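Local coordinates for toxin Tse2 (Pseudomonas aeruginosa, PDB 5AKO), which is secreted by the H1 type VI secretion system into recipient cells, where it probably acts as a NAD-dependent cytotoxin against prokaryotic and eukaryotic cells, at residues 65-70 against 159-164; 125-130 against 148-153; 103-108 against 139-144; 36-41 against 107-112; 114-119 against 170-175. All coordinates share one frame; numbering follows the deposited sequence.

How the contacts relate
All five contacts lie in one ADP-ribosyltransferase-type toxin domain. Contacts 1 and 5 both use helix 154-176; their centres are about 16 Å apart, and Leu65 and Leu66 touch Phe116 and Ile118. Contact 2 is nested in sequence inside contact 1, and Gln160 and Phe164 pack on Pro125 to join the two. Contacts 2 and 3, with centres about 23 Å apart, sit on the sheet containing strands 128-136 and 141-148. Contacts 3 and 4 share Gly107 and Val108. Contacts 4 and 5 meet through the two-stranded sheet of 33-37 and 114-118. The long helix and the turn 107-112 thus tie both sheets into one compact body.

Contact 1. Residues 65-70 against 159-164; sequences LLHPTF and GQLDNF
Leu66 and Leu161 face each other with similar torsions: each CG is anti to its carbonyl carbon (chi1 -67° in Leu161). Leu161 thereby reaches over the backbone carbonyl of Leu66. Leu161 CD1 lies 3.4 Å from Leu66 O, and CD2 is close to the same oxygen. That oxygen accepts a hydrogen bond from Thr100 OG1, so a polar atom is satisfied within an apolar setting. CD1 of Leu161 also touches Pro68 CD at 3.7 Å. Leu66 sends CD1 across Phe164 at about a right angle and meets Phe164 CB at 3.9 Å. Ile118 lies beside both Leu66 and Phe164 and extends this packing. At the more open margin, the ring of His67 turns toward the helix. His67 NE2 gives a weak hydrogen bond to Asp162 OD1, 3.1 Å long and bent to 134° at the hydrogen. The ring and carboxylate planes are 27° apart. CD2 of His67 rests against Leu161 CB at 4.0 Å, so the imidazole has an apolar neighbour beside its polar one. The arrangement is helix-on-loop packing: the loop between strands 33-37 and 100-103 lies on one side of helix 154-176, in the buried centre of the toxin domain.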
# COMPACT_ATOMS: atom_id res chain seq x y z
N LEU C 65 -10.15 21.82 -18.80
CA LEU C 65 -10.08 22.10 -17.36
C LEU C 65 -10.42 20.89 -16.48
O LEU C 65 -9.98 20.79 -15.35
CB LEU C 65 -11.00 23.28 -17.03
CG LEU C 65 -10.55 24.67 -17.53
CD1 LEU C 65 -11.53 25.72 -17.07
CD2 LEU C 65 -9.17 25.04 -17.03
N LEU C 66 -11.27 20.03 -17.00
CA LEU C 66 -11.70 18.86 -16.31
C LEU C 66 -11.09 17.59 -16.94
O LEU C 66 -11.63 16.51 -16.78
CB LEU C 66 -13.23 18.77 -16.39
CG LEU C 66 -14.03 19.93 -15.85
CD1 LEU C 66 -15.52 19.75 -16.11
CD2 LEU C 66 -13.83 20.13 -14.39
N HIS C 67 -10.00 17.75 -17.68
CA HIS C 67 -9.28 16.60 -18.19
C HIS C 67 -8.41 16.07 -17.08
O HIS C 67 -7.74 16.83 -16.40
CB HIS C 67 -8.35 16.99 -19.36
CG HIS C 67 -9.07 17.22 -20.65
ND1 HIS C 67 -8.47 17.04 -21.87
CD2 HIS C 67 -10.33 17.64 -20.90
CE1 HIS C 67 -9.34 17.31 -22.83
NE2 HIS C 67 -10.48 17.68 -22.27
N PRO C 68 -8.42 14.76 -16.89
CA PRO C 68 -7.50 14.18 -15.94
C PRO C 68 -6.16 13.92 -16.61
O PRO C 68 -6.14 13.73 -17.82
CB PRO C 68 -8.13 12.82 -15.66
CG PRO C 68 -8.82 12.46 -16.93
CD PRO C 68 -9.35 13.75 -17.43
N THR C 69 -5.08 13.87 -15.83
CA THR C 69 -3.82 13.35 -16.33
C THR C 69 -4.04 11.90 -16.78
O THR C 69 -4.73 11.09 -16.10
CB THR C 69 -2.69 13.35 -15.25
OG1 THR C 69 -3.08 12.53 -14.14
CG2 THR C 69 -2.36 14.76 -14.75
N PHE C 70 -3.40 11.57 -17.90
CA PHE C 70 -3.42 10.23 -18.47
C PHE C 70 -2.11 9.46 -18.29
O PHE C 70 -2.07 8.26 -18.48
CB PHE C 70 -3.75 10.33 -19.95
CG PHE C 70 -5.14 10.85 -20.19
CD1 PHE C 70 -6.25 10.02 -20.01
CD2 PHE C 70 -5.34 12.18 -20.57
CE1 PHE C 70 -7.53 10.49 -20.23
CE2 PHE C 70 -6.64 12.67 -20.74
CZ PHE C 70 -7.74 11.83 -20.58
N GLY C 159 -13.83 14.57 -25.09
CA GLY C 159 -14.92 15.31 -25.73
C GLY C 159 -16.02 15.62 -24.73
O GLY C 159 -16.53 16.76 -24.65
N GLN C 160 -16.37 14.62 -23.93
CA GLN C 160 -17.44 14.79 -22.98
C GLN C 160 -17.02 15.75 -21.90
O GLN C 160 -17.83 16.56 -21.43
CB GLN C 160 -17.87 13.47 -22.41
CG GLN C 160 -18.34 12.48 -23.46
CD GLN C 160 -19.80 12.54 -23.68
OE1 GLN C 160 -20.59 11.91 -22.92
NE2 GLN C 160 -20.21 13.35 -24.64
N LEU C 161 -15.76 15.71 -21.51
CA LEU C 161 -15.30 16.61 -20.46
C LEU C 161 -15.31 18.08 -20.95
O LEU C 161 -15.67 19.00 -20.18
CB LEU C 161 -13.91 16.16 -19.95
CG LEU C 161 -13.94 14.82 -19.23
CD1 LEU C 161 -12.53 14.25 -19.16
CD2 LEU C 161 -14.53 14.95 -17.84
N ASP C 162 -14.98 18.30 -22.22
CA ASP C 162 -15.18 19.62 -22.83
C ASP C 162 -16.65 20.10 -22.78
O ASP C 162 -16.95 21.23 -22.35
CB ASP C 162 -14.57 19.64 -24.24
CG ASP C 162 -13.02 19.59 -24.20
OD1 ASP C 162 -12.42 19.99 -23.16
OD2 ASP C 162 -12.41 19.12 -25.19
N ASN C 163 -17.59 19.25 -23.17
CA ASN C 163 -18.99 19.60 -23.02
C ASN C 163 -19.40 19.83 -21.59
O ASN C 163 -20.28 20.64 -21.34
CB ASN C 163 -19.90 18.54 -23.63
CG ASN C 163 -19.79 18.50 -25.14
OD1 ASN C 163 -19.26 19.42 -25.75
ND2 ASN C 163 -20.26 17.44 -25.72
N PHE C 164 -18.76 19.16 -20.64
CA PHE C 164 -19.06 19.38 -19.24
C PHE C 164 -18.64 20.79 -18.81
O PHE C 164 -19.32 21.45 -18.03
CB PHE C 164 -18.36 18.35 -18.35
CG PHE C 164 -19.03 18.11 -17.00
CD1 PHE C 164 -20.07 18.88 -16.55
CD2 PHE C 164 -18.63 17.08 -16.21
CE1 PHE C 164 -20.64 18.65 -15.33
CE2 PHE C 164 -19.24 16.82 -15.00
CZ PHE C 164 -20.24 17.63 -14.55

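Contact 2. Residues 125-130 against 148-153; sequences PPDLKV and PAKPMY
Pro148 opens the second segment opposite Leu128, as an antiparallel non-hydrogen-bonded pair with CA atoms 4.5 Å apart. This is the end of the beta hairpin formed by strands 128-136 and 141-148. Their side chains diverge, but CD2 of Leu128 bends back to Pro148 CA at 4.0 Å. Its other methyl, CD1, is turned to Gln160 of helix 154-176, and Leu128 also touches Leu157. Ala149 comes next and makes the one direct hydrogen bond of the contact. Ala149 N donates to Asp127 O at 2.7 Å, nearly straight at 165°. The donor sits above the carbonyl plane, 36° out of it. A type I turn from Pro125 to Leu128 presents that carbonyl, and Gln160 OE1 accepts a hydrogen bond from Asp127 N. Lys129 runs extended beyond CG past Ala149. A water accepts from Lys129 NZ and donates to Ala149 O, a second polar link. Lys150 follows at the exposed margin. Its aliphatic chain runs obliquely past the carboxylate of Asp127, with Lys150 CD 3.8 Å from Asp127 OD1. The opposite charges do not meet: Asp127 OD2 and Lys150 NZ stay 4.3 Å apart. Met152 points back toward the 125-128 turn. Its chain bends at chi3 (62°), which places the terminal methyl, Met152 CE, 3.5 Å from Asp127 CB and also beside Asp127 O.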
# COMPACT_ATOMS: atom_id res chain seq x y z
N PRO C 125 -22.72 15.42 -19.03
CA PRO C 125 -22.77 14.77 -20.33
C PRO C 125 -23.19 13.30 -20.24
O PRO C 125 -22.81 12.61 -19.27
CB PRO C 125 -21.35 14.92 -20.85
CG PRO C 125 -20.90 16.21 -20.22
CD PRO C 125 -21.46 16.15 -18.84
N PRO C 126 -23.94 12.83 -21.24
CA PRO C 126 -24.63 11.55 -21.18
C PRO C 126 -23.81 10.33 -20.79
O PRO C 126 -24.33 9.43 -20.12
CB PRO C 126 -25.19 11.36 -22.63
CG PRO C 126 -24.49 12.39 -23.47
CD PRO C 126 -24.23 13.53 -22.51
N ASP C 127 -22.56 10.26 -21.20
CA ASP C 127 -21.76 9.07 -20.86
C ASP C 127 -20.75 9.25 -19.70
O ASP C 127 -19.86 8.44 -19.52
CB ASP C 127 -21.03 8.57 -22.12
CG ASP C 127 -21.98 7.98 -23.14
OD1 ASP C 127 -22.82 7.13 -22.73
OD2 ASP C 127 -21.86 8.36 -24.34
N LEU C 128 -20.94 10.29 -18.90
CA LEU C 128 -20.11 10.54 -17.74
C LEU C 128 -20.94 10.42 -16.53
O LEU C 128 -22.19 10.43 -16.60
CB LEU C 128 -19.54 11.94 -17.79
CG LEU C 128 -18.55 12.27 -18.90
CD1 LEU C 128 -17.99 13.66 -18.69
CD2 LEU C 128 -17.40 11.27 -18.95
N LYS C 129 -20.28 10.25 -15.39
CA LYS C 129 -20.97 10.31 -14.11
C LYS C 129 -20.02 10.88 -13.09
O LYS C 129 -18.81 10.93 -13.34
CB LYS C 129 -21.50 8.96 -13.69
CG LYS C 129 -20.45 7.90 -13.43
CD LYS C 129 -21.05 6.50 -13.39
CE LYS C 129 -20.03 5.47 -12.92
NZ LYS C 129 -20.64 4.12 -12.83
N VAL C 130 -20.57 11.30 -11.96
CA VAL C 130 -19.85 11.98 -10.91
C VAL C 130 -20.08 11.20 -9.67
O VAL C 130 -21.20 11.08 -9.23
CB VAL C 130 -20.39 13.40 -10.72
CG1 VAL C 130 -19.64 14.13 -9.61
CG2 VAL C 130 -20.29 14.15 -12.04
N PRO C 148 -15.91 8.10 -16.60
CA PRO C 148 -16.79 7.53 -17.61
C PRO C 148 -17.89 6.60 -17.02
O PRO C 148 -17.67 5.90 -16.04
CB PRO C 148 -15.83 6.75 -18.53
CG PRO C 148 -14.59 6.55 -17.72
CD PRO C 148 -14.49 7.78 -16.85
N ALA C 149 -19.07 6.64 -17.62
CA ALA C 149 -20.17 5.79 -17.15
C ALA C 149 -20.14 4.46 -17.88
O ALA C 149 -20.83 3.55 -17.50
CB ALA C 149 -21.51 6.49 -17.37
N LYS C 150 -19.38 4.40 -18.95
CA LYS C 150 -19.20 3.16 -19.72
C LYS C 150 -17.81 3.17 -20.37
O LYS C 150 -17.18 4.23 -20.47
CB LYS C 150 -20.29 3.03 -20.80
CG LYS C 150 -20.29 4.20 -21.80
CD LYS C 150 -20.97 3.86 -23.12
CE LYS C 150 -20.20 4.45 -24.31
NZ LYS C 150 -20.95 4.40 -25.60
N PRO C 151 -17.32 2.01 -20.77
CA PRO C 151 -15.98 1.99 -21.34
C PRO C 151 -15.86 2.88 -22.55
O PRO C 151 -16.71 2.83 -23.39
CB PRO C 151 -15.83 0.54 -21.75
CG PRO C 151 -16.63 -0.22 -20.71
CD PRO C 151 -17.82 0.65 -20.52
N MET C 152 -14.85 3.74 -22.61
CA MET C 152 -14.70 4.60 -23.77
C MET C 152 -13.23 4.93 -24.06
O MET C 152 -12.39 4.88 -23.15
CB MET C 152 -15.49 5.89 -23.60
CG MET C 152 -15.12 6.70 -22.37
SD MET C 152 -16.23 8.08 -22.02
CE MET C 152 -17.77 7.22 -21.76
N TYR C 153 -12.95 5.25 -25.32
CA TYR C 153 -11.62 5.67 -25.72
C TYR C 153 -11.38 7.08 -25.26
O TYR C 153 -12.31 7.83 -24.96
CB TYR C 153 -11.42 5.54 -27.25
CG TYR C 153 -11.52 4.11 -27.75
CD1 TYR C 153 -10.53 3.16 -27.42
CD2 TYR C 153 -12.63 3.67 -28.48
CE1 TYR C 153 -10.62 1.85 -27.84
CE2 TYR C 153 -12.73 2.36 -28.91
CZ TYR C 153 -11.73 1.45 -28.60
OH TYR C 153 -11.84 0.14 -28.99
O HOH W 1 -21.73 2.83 -14.83

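Contact 3. Residues 103-108 against 139-144; sequences FDRAGV and LQATHY
Arg105 reaches the backbone just before the start of strand 141-148 and uses two N-H groups on successive carbonyls. Arg105 NE donates to Gln140 O at 2.9 Å, almost straight at 169° and close to the guanidinium plane. Arg105 NH2 donates to Leu139 O at 2.8 Å. The extended chain from CG to NE carries the guanidinium there, and Val108 CG2 lies over one of its faces. Asp104 OD1 satisfies the backbone donor of Thr142, accepting from Thr142 N at 2.9 Å from above the carboxylate plane. Its OD2 takes a water hydrogen bond, and the same water is 2.6 Å from Thr142 OG1. Thr142 O receives a weak bond from Asp104 N (3.4 Å) and a CA-H contact from Phe103. Val108 CG1 stands over the centre of the Phe103 ring and packs on Leu139. The edge of His143 points to the face of Phe103 in an offset T-shaped pair, planes at 85°. Both imidazole nitrogens are engaged, ND1 with Asp133 and NE2 with Ser101. Apolar packing from another protein chain reaches both residues. Loop 104-108 follows the antiparallel Phe103-His143 pair of edge strand 100-103 with 141-148, beside the G1 beta bulge of Gln140 and Ala141 opposite Asn136.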
# COMPACT_ATOMS: atom_id res chain seq x y z
N PHE C 103 -14.00 19.05 -5.65
CA PHE C 103 -14.39 19.07 -4.25
C PHE C 103 -15.65 19.92 -4.09
O PHE C 103 -16.04 20.64 -5.01
CB PHE C 103 -13.30 19.70 -3.43
CG PHE C 103 -12.05 18.92 -3.41
CD1 PHE C 103 -11.90 17.85 -2.54
CD2 PHE C 103 -11.04 19.20 -4.30
CE1 PHE C 103 -10.75 17.11 -2.51
CE2 PHE C 103 -9.87 18.48 -4.26
CZ PHE C 103 -9.73 17.43 -3.37
N ASP C 104 -16.22 19.88 -2.89
CA ASP C 104 -17.47 20.58 -2.59
C ASP C 104 -17.25 21.92 -1.87
O ASP C 104 -18.19 22.50 -1.33
CB ASP C 104 -18.42 19.66 -1.78
CG ASP C 104 -17.90 19.37 -0.35
OD1 ASP C 104 -16.67 19.53 -0.07
OD2 ASP C 104 -18.74 18.96 0.49
N ARG C 105 -16.03 22.40 -1.83
CA ARG C 105 -15.81 23.79 -1.46
C ARG C 105 -14.60 24.31 -2.19
O ARG C 105 -13.87 23.53 -2.81
CB ARG C 105 -15.65 23.96 0.06
CG ARG C 105 -14.33 23.48 0.60
CD ARG C 105 -14.21 23.68 2.11
NE ARG C 105 -12.95 23.10 2.57
CZ ARG C 105 -11.74 23.68 2.47
NH1 ARG C 105 -11.61 24.88 1.92
NH2 ARG C 105 -10.67 23.05 2.94
N ALA C 106 -14.39 25.63 -2.11
CA ALA C 106 -13.32 26.33 -2.83
C ALA C 106 -12.03 26.39 -2.05
O ALA C 106 -12.02 26.41 -0.83
CB ALA C 106 -13.76 27.75 -3.16
N GLY C 107 -10.92 26.50 -2.77
CA GLY C 107 -9.65 26.81 -2.13
C GLY C 107 -9.06 25.62 -1.39
O GLY C 107 -8.15 25.77 -0.60
N VAL C 108 -9.54 24.43 -1.68
CA VAL C 108 -9.03 23.22 -1.03
C VAL C 108 -7.55 23.09 -1.32
O VAL C 108 -6.78 22.77 -0.44
CB VAL C 108 -9.80 21.96 -1.52
CG1 VAL C 108 -9.14 20.69 -0.99
CG2 VAL C 108 -11.25 22.01 -1.07
N LEU C 139 -8.20 17.71 4.38
CA LEU C 139 -8.63 18.79 3.53
C LEU C 139 -9.97 19.34 3.93
O LEU C 139 -10.39 20.35 3.39
CB LEU C 139 -8.70 18.30 2.07
CG LEU C 139 -7.36 17.80 1.49
CD1 LEU C 139 -7.48 17.23 0.09
CD2 LEU C 139 -6.35 18.94 1.52
N GLN C 140 -10.67 18.67 4.82
CA GLN C 140 -11.94 19.17 5.28
C GLN C 140 -12.81 19.49 4.10
O GLN C 140 -13.34 20.59 3.98
CB GLN C 140 -11.77 20.43 6.12
CG GLN C 140 -10.80 20.29 7.26
CD GLN C 140 -10.79 21.56 8.09
OE1 GLN C 140 -11.76 21.86 8.81
NE2 GLN C 140 -9.73 22.32 7.97
N ALA C 141 -12.96 18.51 3.24
CA ALA C 141 -13.81 18.66 2.09
C ALA C 141 -14.10 17.32 1.56
O ALA C 141 -13.33 16.38 1.77
CB ALA C 141 -13.11 19.50 1.00
N THR C 142 -15.20 17.20 0.88
CA THR C 142 -15.59 15.89 0.35
C THR C 142 -15.11 15.82 -1.06
O THR C 142 -15.37 16.73 -1.85
CB THR C 142 -17.13 15.67 0.38
OG1 THR C 142 -17.54 15.55 1.75
CG2 THR C 142 -17.48 14.39 -0.35
N HIS C 143 -14.47 14.71 -1.40
CA HIS C 143 -13.92 14.54 -2.77
C HIS C 143 -14.93 13.88 -3.70
O HIS C 143 -15.69 13.00 -3.26
CB HIS C 143 -12.70 13.65 -2.69
CG HIS C 143 -12.01 13.47 -4.00
ND1 HIS C 143 -12.41 12.55 -4.94
CD2 HIS C 143 -10.94 14.09 -4.52
CE1 HIS C 143 -11.60 12.60 -5.98
NE2 HIS C 143 -10.70 13.54 -5.75
N TYR C 144 -14.91 14.26 -4.98
CA TYR C 144 -15.77 13.69 -5.99
C TYR C 144 -14.96 13.38 -7.25
O TYR C 144 -13.93 14.04 -7.49
CB TYR C 144 -16.88 14.64 -6.35
CG TYR C 144 -18.00 14.86 -5.30
CD1 TYR C 144 -17.81 15.67 -4.22
CD2 TYR C 144 -19.24 14.29 -5.46
CE1 TYR C 144 -18.81 15.88 -3.29
CE2 TYR C 144 -20.25 14.49 -4.57
CZ TYR C 144 -20.03 15.27 -3.46
OH TYR C 144 -21.02 15.50 -2.52
O HOH W 2 -18.34 17.86 2.67

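Contact 4. Residues 36-41 against 107-112; sequences AVFKAN and GVLRRA
The Phe38 ring has the methyl of Ala112 over one face and the CD2 methyl of Leu109 at its edge, in plane. Phe38 CG is anti to the carbonyl carbon (chi1 -66°), which swings the ring to the turn. Ala112 CB stands 4.1 Å from the ring centroid and 17° off the normal, a CH-pi contact. Leu109 comes in at about a right angle to Phe38, and Leu109 CD2 is 3.4 Å from Phe38 CZ. Phe38 CE2 also lies 3.6 Å from Arg111 O. Ala36 completes the group: Ala36 CB touches Leu109 CD2 at 3.7 Å and Ala112 CB at 4.1 Å. The contact is packing of a type I beta turn, Leu109 to Ala112, against the end of strand 33-37. The turn leads into strand 114-118, which pairs with 33-37, and Val37 makes backbone hydrogen bonds with Asp113 and Gly114. Leu109 also rests on Phe103. Another protein chain of the assembly approaches here, and Arg110 N and Arg111 N each donate a hydrogen bond to acidic side-chain groups of that chain.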
# COMPACT_ATOMS: atom_id res chain seq x y z
N ALA C 36 -9.75 22.73 -8.95
CA ALA C 36 -8.56 23.57 -8.82
C ALA C 36 -7.90 23.77 -10.21
O ALA C 36 -7.85 22.85 -11.02
CB ALA C 36 -7.57 22.93 -7.89
N VAL C 37 -7.44 25.00 -10.45
CA VAL C 37 -6.87 25.43 -11.70
C VAL C 37 -5.47 25.95 -11.41
O VAL C 37 -5.30 26.94 -10.73
CB VAL C 37 -7.67 26.58 -12.34
CG1 VAL C 37 -6.97 27.06 -13.61
CG2 VAL C 37 -9.07 26.16 -12.68
N PHE C 38 -4.48 25.24 -11.94
CA PHE C 38 -3.10 25.66 -11.87
C PHE C 38 -2.74 26.18 -13.24
O PHE C 38 -2.57 25.41 -14.16
CB PHE C 38 -2.21 24.47 -11.52
CG PHE C 38 -2.46 23.94 -10.14
CD1 PHE C 38 -3.45 22.99 -9.91
CD2 PHE C 38 -1.75 24.44 -9.06
CE1 PHE C 38 -3.71 22.52 -8.62
CE2 PHE C 38 -2.00 23.97 -7.78
CZ PHE C 38 -2.98 23.02 -7.55
N LYS C 39 -2.64 27.50 -13.38
CA LYS C 39 -2.51 28.14 -14.69
C LYS C 39 -1.30 27.60 -15.46
O LYS C 39 -1.32 27.52 -16.67
CB LYS C 39 -2.47 29.68 -14.53
N ALA C 40 -0.29 27.18 -14.71
CA ALA C 40 0.93 26.62 -15.28
C ALA C 40 0.70 25.35 -16.11
O ALA C 40 1.50 25.03 -17.00
CB ALA C 40 1.93 26.35 -14.16
N ASN C 41 -0.37 24.62 -15.80
CA ASN C 41 -0.69 23.37 -16.49
C ASN C 41 -1.27 23.54 -17.90
O ASN C 41 -1.41 22.57 -18.63
CB ASN C 41 -1.65 22.51 -15.61
CG ASN C 41 -0.93 21.83 -14.45
OD1 ASN C 41 0.27 21.64 -14.49
ND2 ASN C 41 -1.66 21.43 -13.43
N GLY C 107 -10.92 26.50 -2.77
CA GLY C 107 -9.65 26.81 -2.13
C GLY C 107 -9.06 25.62 -1.39
O GLY C 107 -8.15 25.77 -0.60
N VAL C 108 -9.54 24.43 -1.68
CA VAL C 108 -9.03 23.22 -1.03
C VAL C 108 -7.55 23.09 -1.32
O VAL C 108 -6.78 22.77 -0.44
CB VAL C 108 -9.80 21.96 -1.52
CG1 VAL C 108 -9.14 20.69 -0.99
CG2 VAL C 108 -11.25 22.01 -1.07
N LEU C 109 -7.15 23.38 -2.56
CA LEU C 109 -5.78 23.39 -2.91
C LEU C 109 -5.24 24.84 -2.82
O LEU C 109 -5.45 25.67 -3.72
CB LEU C 109 -5.60 22.84 -4.32
CG LEU C 109 -5.64 21.32 -4.51
CD1 LEU C 109 -7.04 20.81 -4.35
CD2 LEU C 109 -5.14 20.96 -5.88
N ARG C 110 -4.54 25.11 -1.73
CA ARG C 110 -4.16 26.47 -1.41
C ARG C 110 -3.24 27.10 -2.45
O ARG C 110 -3.35 28.28 -2.73
CB ARG C 110 -3.60 26.56 0.03
CG ARG C 110 -4.74 26.54 1.08
CD ARG C 110 -4.51 25.67 2.32
NE ARG C 110 -3.98 26.37 3.50
N ARG C 111 -2.41 26.29 -3.08
CA ARG C 111 -1.49 26.84 -4.04
C ARG C 111 -2.01 26.93 -5.47
O ARG C 111 -1.23 27.14 -6.37
CB ARG C 111 -0.21 26.03 -3.99
CG ARG C 111 0.64 26.42 -2.78
CD ARG C 111 1.48 25.25 -2.29
NE ARG C 111 2.10 25.42 -0.97
CZ ARG C 111 1.56 25.06 0.20
NH1 ARG C 111 0.34 24.52 0.26
NH2 ARG C 111 2.26 25.23 1.34
N ALA C 112 -3.32 26.81 -5.69
CA ALA C 112 -3.89 26.95 -7.03
C ALA C 112 -4.09 28.42 -7.31
O ALA C 112 -4.04 29.21 -6.39
CB ALA C 112 -5.25 26.23 -7.14

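Contact 5. Residues 114-119 against 170-175; sequences GDFVIP and RRQWEK
Val117 near the end of strand 114-118 and Pro119 just after it meet the helix 170-175, whose closest backbone approach is Pro119 to Gln172 with CA atoms 6.5 Å apart. This is strand-end to helix packing: the C-terminal part of helix 154-176 packs on the end of strand 114-118, which pairs with 33-37. Gln172 spans the gap. Its CG is anti to the carbonyl carbon (chi1 -83°) and the chain is extended beyond it, which carries the amide to the strand. On the way Gln172 CG presses on the ring of Pro119, 3.6 Å from Pro119 CG, the two side chains crossing at about a right angle. Pro119 CB also meets Arg171 CG at 3.9 Å. The polar ends of Arg171 and Lys175 turn to Asp120, Arg171 NE to its O and Lys175 NZ to OD1 in a salt bridge. Earlier on the strand, the Phe116 ring packs on Val165 and Ala168. A water accepts from both Val117 N and Gln172 NE2, so the amide holds the strand directly and through water. The direct bond runs from Gln172 NE2 to Val117 O, 3.1 Å long and bent to 137°, with the donor tilted 21° from the carbonyl plane.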
# COMPACT_ATOMS: atom_id res chain seq x y z
N GLY C 114 -6.95 29.44 -8.74
CA GLY C 114 -8.35 29.61 -8.41
C GLY C 114 -9.12 28.36 -8.71
O GLY C 114 -8.54 27.28 -8.97
N ASP C 115 -10.44 28.50 -8.71
CA ASP C 115 -11.33 27.36 -8.86
C ASP C 115 -12.25 27.61 -10.01
O ASP C 115 -12.88 28.66 -10.08
CB ASP C 115 -12.14 27.19 -7.58
CG ASP C 115 -11.26 26.84 -6.36
OD1 ASP C 115 -10.76 25.68 -6.27
OD2 ASP C 115 -11.10 27.72 -5.49
N PHE C 116 -12.36 26.62 -10.89
CA PHE C 116 -13.39 26.63 -11.87
C PHE C 116 -14.60 26.02 -11.20
O PHE C 116 -14.47 24.95 -10.62
CB PHE C 116 -12.97 25.81 -13.07
CG PHE C 116 -14.06 25.61 -14.07
CD1 PHE C 116 -14.38 26.60 -14.96
CD2 PHE C 116 -14.80 24.45 -14.09
CE1 PHE C 116 -15.40 26.43 -15.89
CE2 PHE C 116 -15.85 24.29 -14.98
CZ PHE C 116 -16.15 25.27 -15.88
N VAL C 117 -15.78 26.65 -11.35
CA VAL C 117 -16.99 26.29 -10.57
C VAL C 117 -17.99 25.52 -11.42
O VAL C 117 -18.30 25.95 -12.51
CB VAL C 117 -17.75 27.53 -10.09
CG1 VAL C 117 -18.93 27.09 -9.26
CG2 VAL C 117 -16.85 28.49 -9.30
N ILE C 118 -18.47 24.39 -10.91
CA ILE C 118 -19.49 23.57 -11.55
C ILE C 118 -20.72 23.66 -10.66
O ILE C 118 -20.76 23.06 -9.55
CB ILE C 118 -19.06 22.11 -11.67
CG1 ILE C 118 -17.76 22.02 -12.50
CG2 ILE C 118 -20.17 21.28 -12.29
CD1 ILE C 118 -17.30 20.58 -12.73
N PRO C 119 -21.70 24.48 -11.09
CA PRO C 119 -22.72 24.80 -10.10
C PRO C 119 -23.69 23.66 -9.91
O PRO C 119 -23.92 22.89 -10.85
CB PRO C 119 -23.43 26.01 -10.70
CG PRO C 119 -22.31 26.69 -11.45
CD PRO C 119 -21.58 25.55 -12.10
N ARG C 170 -22.69 27.77 -19.16
CA ARG C 170 -24.15 28.00 -19.33
C ARG C 170 -24.87 28.06 -17.99
O ARG C 170 -25.59 29.01 -17.70
CB ARG C 170 -24.79 26.91 -20.20
CG ARG C 170 -24.46 27.04 -21.67
CD ARG C 170 -24.79 25.78 -22.47
NE ARG C 170 -24.02 25.78 -23.72
CZ ARG C 170 -23.38 24.72 -24.25
NH1 ARG C 170 -23.38 23.53 -23.63
NH2 ARG C 170 -22.72 24.87 -25.38
N ARG C 171 -24.66 27.06 -17.15
CA ARG C 171 -25.33 26.98 -15.86
C ARG C 171 -24.91 28.09 -14.91
O ARG C 171 -25.73 28.52 -14.11
CB ARG C 171 -25.08 25.62 -15.22
CG ARG C 171 -25.68 25.44 -13.87
CD ARG C 171 -27.18 25.28 -13.92
NE ARG C 171 -27.64 25.41 -12.56
CZ ARG C 171 -28.79 25.95 -12.18
NH1 ARG C 171 -29.72 26.36 -13.06
NH2 ARG C 171 -29.03 26.07 -10.88
N GLN C 172 -23.68 28.59 -15.01
CA GLN C 172 -23.31 29.79 -14.21
C GLN C 172 -24.19 31.01 -14.55
O GLN C 172 -24.57 31.77 -13.65
CB GLN C 172 -21.82 30.14 -14.36
CG GLN C 172 -20.90 29.33 -13.45
CD GLN C 172 -19.44 29.78 -13.58
OE1 GLN C 172 -19.16 30.98 -13.57
NE2 GLN C 172 -18.51 28.81 -13.70
N TRP C 173 -24.47 31.22 -15.85
CA TRP C 173 -25.26 32.36 -16.30
C TRP C 173 -26.75 32.17 -16.01
O TRP C 173 -27.42 33.12 -15.60
CB TRP C 173 -24.89 32.73 -17.76
CG TRP C 173 -23.51 33.33 -17.74
CD1 TRP C 173 -22.32 32.68 -18.00
CD2 TRP C 173 -23.15 34.65 -17.32
NE1 TRP C 173 -21.26 33.53 -17.81
CE2 TRP C 173 -21.74 34.75 -17.39
CE3 TRP C 173 -23.89 35.78 -16.92
CZ2 TRP C 173 -21.05 35.94 -17.08
CZ3 TRP C 173 -23.20 36.96 -16.60
CH2 TRP C 173 -21.80 37.02 -16.69
N GLU C 174 -27.27 30.95 -16.14
CA GLU C 174 -28.67 30.67 -15.74
C GLU C 174 -28.91 30.95 -14.26
O GLU C 174 -29.97 31.40 -13.86
CB GLU C 174 -29.05 29.21 -16.00
CG GLU C 174 -29.05 28.80 -17.46
CD GLU C 174 -29.21 27.29 -17.66
OE1 GLU C 174 -29.54 26.55 -16.69
OE2 GLU C 174 -28.99 26.84 -18.80
N LYS C 175 -27.91 30.62 -13.46
CA LYS C 175 -28.00 30.77 -12.03
C LYS C 175 -27.97 32.26 -11.70
O LYS C 175 -28.69 32.72 -10.82
CB LYS C 175 -26.83 30.03 -11.36
CG LYS C 175 -27.29 29.25 -10.15
CD LYS C 175 -26.19 28.89 -9.14
CE LYS C 175 -26.84 28.72 -7.74
NZ LYS C 175 -26.23 27.70 -6.85
O HOH W 3 -15.51 29.58 -12.81